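Local coordinates for protein tryptophan halogenase superfamily (Brevundimonas sp. BAL3, PDB 6FRL) that catalyses flavin-dependent halogenation, probably of aromatic substrates, and prefers bromination over chlorination, at residues G145-P150 with F161-H166. Residues are numbered along the deposited sequence; the frame is centred on the assembly and turned at random.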
loop_
_atom_site.group_PDB
_atom_site.type_symbol
_atom_site.label_atom_id
_atom_site.label_comp_id
_atom_site.label_asym_id
_atom_site.label_seq_id
_atom_site.Cartn_x
_atom_site.Cartn_y
_atom_site.Cartn_z
ATOM N N GLY B 145 4.241 -21.585 -25.873
ATOM C CA GLY B 145 2.866 -21.864 -26.321
ATOM C C GLY B 145 2.066 -22.768 -25.380
ATOM O O GLY B 145 1.150 -23.441 -25.835
ATOM N N LYS B 146 2.404 -22.783 -24.089
ATOM C CA LYS B 146 1.732 -23.631 -23.086
ATOM C C LYS B 146 0.711 -22.862 -22.237
ATOM O O LYS B 146 0.686 -21.614 -22.241
ATOM C CB LYS B 146 2.755 -24.303 -22.151
ATOM C CG LYS B 146 3.836 -25.163 -22.815
ATOM C CD LYS B 146 3.321 -26.028 -23.987
ATOM C CE LYS B 146 4.385 -26.958 -24.614
ATOM N NZ LYS B 146 5.048 -27.810 -23.585
ATOM N N PHE B 147 -0.161 -23.631 -21.576
ATOM C CA PHE B 147 -1.097 -23.133 -20.571
ATOM C C PHE B 147 -1.547 -24.189 -19.545
ATOM O O PHE B 147 -1.890 -25.319 -19.904
ATOM C CB PHE B 147 -2.367 -22.495 -21.194
ATOM C CG PHE B 147 -3.286 -21.890 -20.148
ATOM C CD1 PHE B 147 -3.059 -20.616 -19.662
ATOM C CD2 PHE B 147 -4.312 -22.647 -19.567
ATOM C CE1 PHE B 147 -3.902 -20.070 -18.676
ATOM C CE2 PHE B 147 -5.133 -22.119 -18.575
ATOM C CZ PHE B 147 -4.936 -20.829 -18.124
ATOM N N THR B 148 -1.597 -23.783 -18.277
ATOM C CA THR B 148 -2.235 -24.561 -17.202
ATOM C C THR B 148 -2.749 -23.610 -16.117
ATOM O O THR B 148 -2.189 -22.521 -15.894
ATOM C CB THR B 148 -1.284 -25.621 -16.586
ATOM O OG1 THR B 148 -2.018 -26.513 -15.758
ATOM C CG2 THR B 148 -0.160 -24.996 -15.726
ATOM N N LEU B 149 -3.824 -24.012 -15.450
ATOM C CA LEU B 149 -4.293 -23.268 -14.287
ATOM C C LEU B 149 -3.183 -23.230 -13.220
ATOM O O LEU B 149 -2.580 -24.254 -12.959
ATOM C CB LEU B 149 -5.576 -23.894 -13.706
ATOM C CG LEU B 149 -6.838 -23.916 -14.589
ATOM C CD1 LEU B 149 -8.038 -24.412 -13.758
ATOM C CD2 LEU B 149 -7.142 -22.554 -15.232
ATOM N N PRO B 150 -2.889 -22.052 -12.635
ATOM C CA PRO B 150 -1.946 -22.031 -11.505
ATOM C C PRO B 150 -2.447 -22.832 -10.296
ATOM O O PRO B 150 -3.648 -22.960 -10.104
ATOM C CB PRO B 150 -1.878 -20.550 -11.120
ATOM C CG PRO B 150 -3.111 -19.989 -11.646
ATOM C CD PRO B 150 -3.411 -20.708 -12.916
ATOM N N PHE B 161 1.874 -17.762 -10.750
ATOM C CA PHE B 161 1.615 -16.866 -11.893
ATOM C C PHE B 161 0.106 -16.626 -11.940
ATOM O O PHE B 161 -0.653 -17.390 -11.321
ATOM C CB PHE B 161 2.140 -17.446 -13.237
ATOM C CG PHE B 161 1.494 -18.753 -13.646
ATOM C CD1 PHE B 161 1.857 -19.939 -13.036
ATOM C CD2 PHE B 161 0.543 -18.804 -14.658
ATOM C CE1 PHE B 161 1.284 -21.152 -13.428
ATOM C CE2 PHE B 161 -0.054 -20.018 -15.028
ATOM C CZ PHE B 161 0.331 -21.191 -14.413
ATOM N N ASP B 162 -0.322 -15.570 -12.642
ATOM C CA ASP B 162 -1.751 -15.374 -12.932
ATOM C C ASP B 162 -1.993 -15.282 -14.450
ATOM O O ASP B 162 -1.045 -15.358 -15.266
ATOM C CB ASP B 162 -2.287 -14.182 -12.126
ATOM C CG ASP B 162 -3.789 -14.305 -11.758
ATOM O OD1 ASP B 162 -4.488 -15.273 -12.168
ATOM O OD2 ASP B 162 -4.263 -13.375 -11.067
ATOM N N TRP B 163 -3.256 -15.174 -14.831
ATOM C CA TRP B 163 -3.637 -15.167 -16.246
ATOM C C TRP B 163 -4.919 -14.391 -16.459
ATOM O O TRP B 163 -5.703 -14.191 -15.523
ATOM C CB TRP B 163 -3.811 -16.601 -16.740
ATOM C CG TRP B 163 -4.987 -17.377 -16.122
ATOM C CD1 TRP B 163 -5.056 -17.930 -14.865
ATOM C CD2 TRP B 163 -6.243 -17.692 -16.766
ATOM N NE1 TRP B 163 -6.283 -18.541 -14.687
ATOM C CE2 TRP B 163 -7.017 -18.421 -15.844
ATOM C CE3 TRP B 163 -6.780 -17.420 -18.029
ATOM C CZ2 TRP B 163 -8.271 -18.875 -16.148
ATOM C CZ3 TRP B 163 -8.057 -17.886 -18.330
ATOM C CH2 TRP B 163 -8.777 -18.598 -17.402
ATOM N N ALA B 164 -5.136 -13.969 -17.696
ATOM C CA ALA B 164 -6.301 -13.148 -18.038
ATOM C C ALA B 164 -6.884 -13.608 -19.370
ATOM O O ALA B 164 -6.548 -14.704 -19.827
ATOM C CB ALA B 164 -5.912 -11.650 -18.068
ATOM N N LEU B 165 -7.755 -12.784 -19.966
ATOM C CA LEU B 165 -8.417 -13.126 -21.225
ATOM C C LEU B 165 -8.097 -12.201 -22.395
ATOM O O LEU B 165 -7.869 -10.970 -22.230
ATOM C CB LEU B 165 -9.941 -13.110 -21.047
ATOM C CG LEU B 165 -10.544 -13.807 -19.842
ATOM C CD1 LEU B 165 -12.072 -13.720 -19.911
ATOM C CD2 LEU B 165 -10.046 -15.239 -19.775
ATOM N N HIS B 166 -8.065 -12.813 -23.580
ATOM C CA HIS B 166 -8.309 -12.109 -24.825
ATOM C C HIS B 166 -9.767 -12.412 -25.117
ATOM O O HIS B 166 -10.139 -13.583 -25.141
ATOM C CB HIS B 166 -7.431 -12.665 -25.970
ATOM C CG HIS B 166 -5.959 -12.636 -25.693
ATOM N ND1 HIS B 166 -5.209 -13.783 -25.574
ATOM C CD2 HIS B 166 -5.100 -11.595 -25.521
ATOM C CE1 HIS B 166 -3.947 -13.452 -25.340
ATOM N NE2 HIS B 166 -3.856 -12.131 -25.289
#
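Phe-147 drives its edge into a face of the Trp-163 indole in a T-shaped stack: the planes stand 73° apart, and Phe-147 CZ comes to 3.7 Å from Trp-163 CD2, over the middle of the ring system. Phe-147 reaches it because its CG is anti to the backbone N (chi1 -176°), which swings the ring in from a CB that does not itself face Trp-163. Pro-150 CD meets the five-membered ring of the indole obliquely, 3.8 Å from Trp-163 CD1, and Leu-149 lays CD2 4.0 Å from Trp-163 CZ2.

The same proline also works on Phe-161. Pro-150 CB sits over one face of the Phe-161 ring, 4.1 Å from its centroid and 16° off the normal, a CH-pi contact displaced toward the rim. At the Phe-161 edge, in the ring plane, Thr-148 O approaches Phe-161 CZ at 3.2 Å. No hydrogen bond links the two segments; apolar and ring contacts join them. With an alanine in place of Trp-163, the Phe-147 edge would probably lose its aromatic face, and a gap would open beside Pro-150 and Leu-149.

Further out, Arg-63 makes a cation-pi contact with Trp-163, hydrogen-bonds its backbone O and forms a salt bridge with Asp-162, so one arginine meets both residues just ahead of the strand. The contact thus packs the loop leaving helix 137-143 against the lead-in to strand 164-168, the central strand of a three-stranded antiparallel sheet, with helix 73-79 against Trp-163 and helix 137-143 against Phe-161.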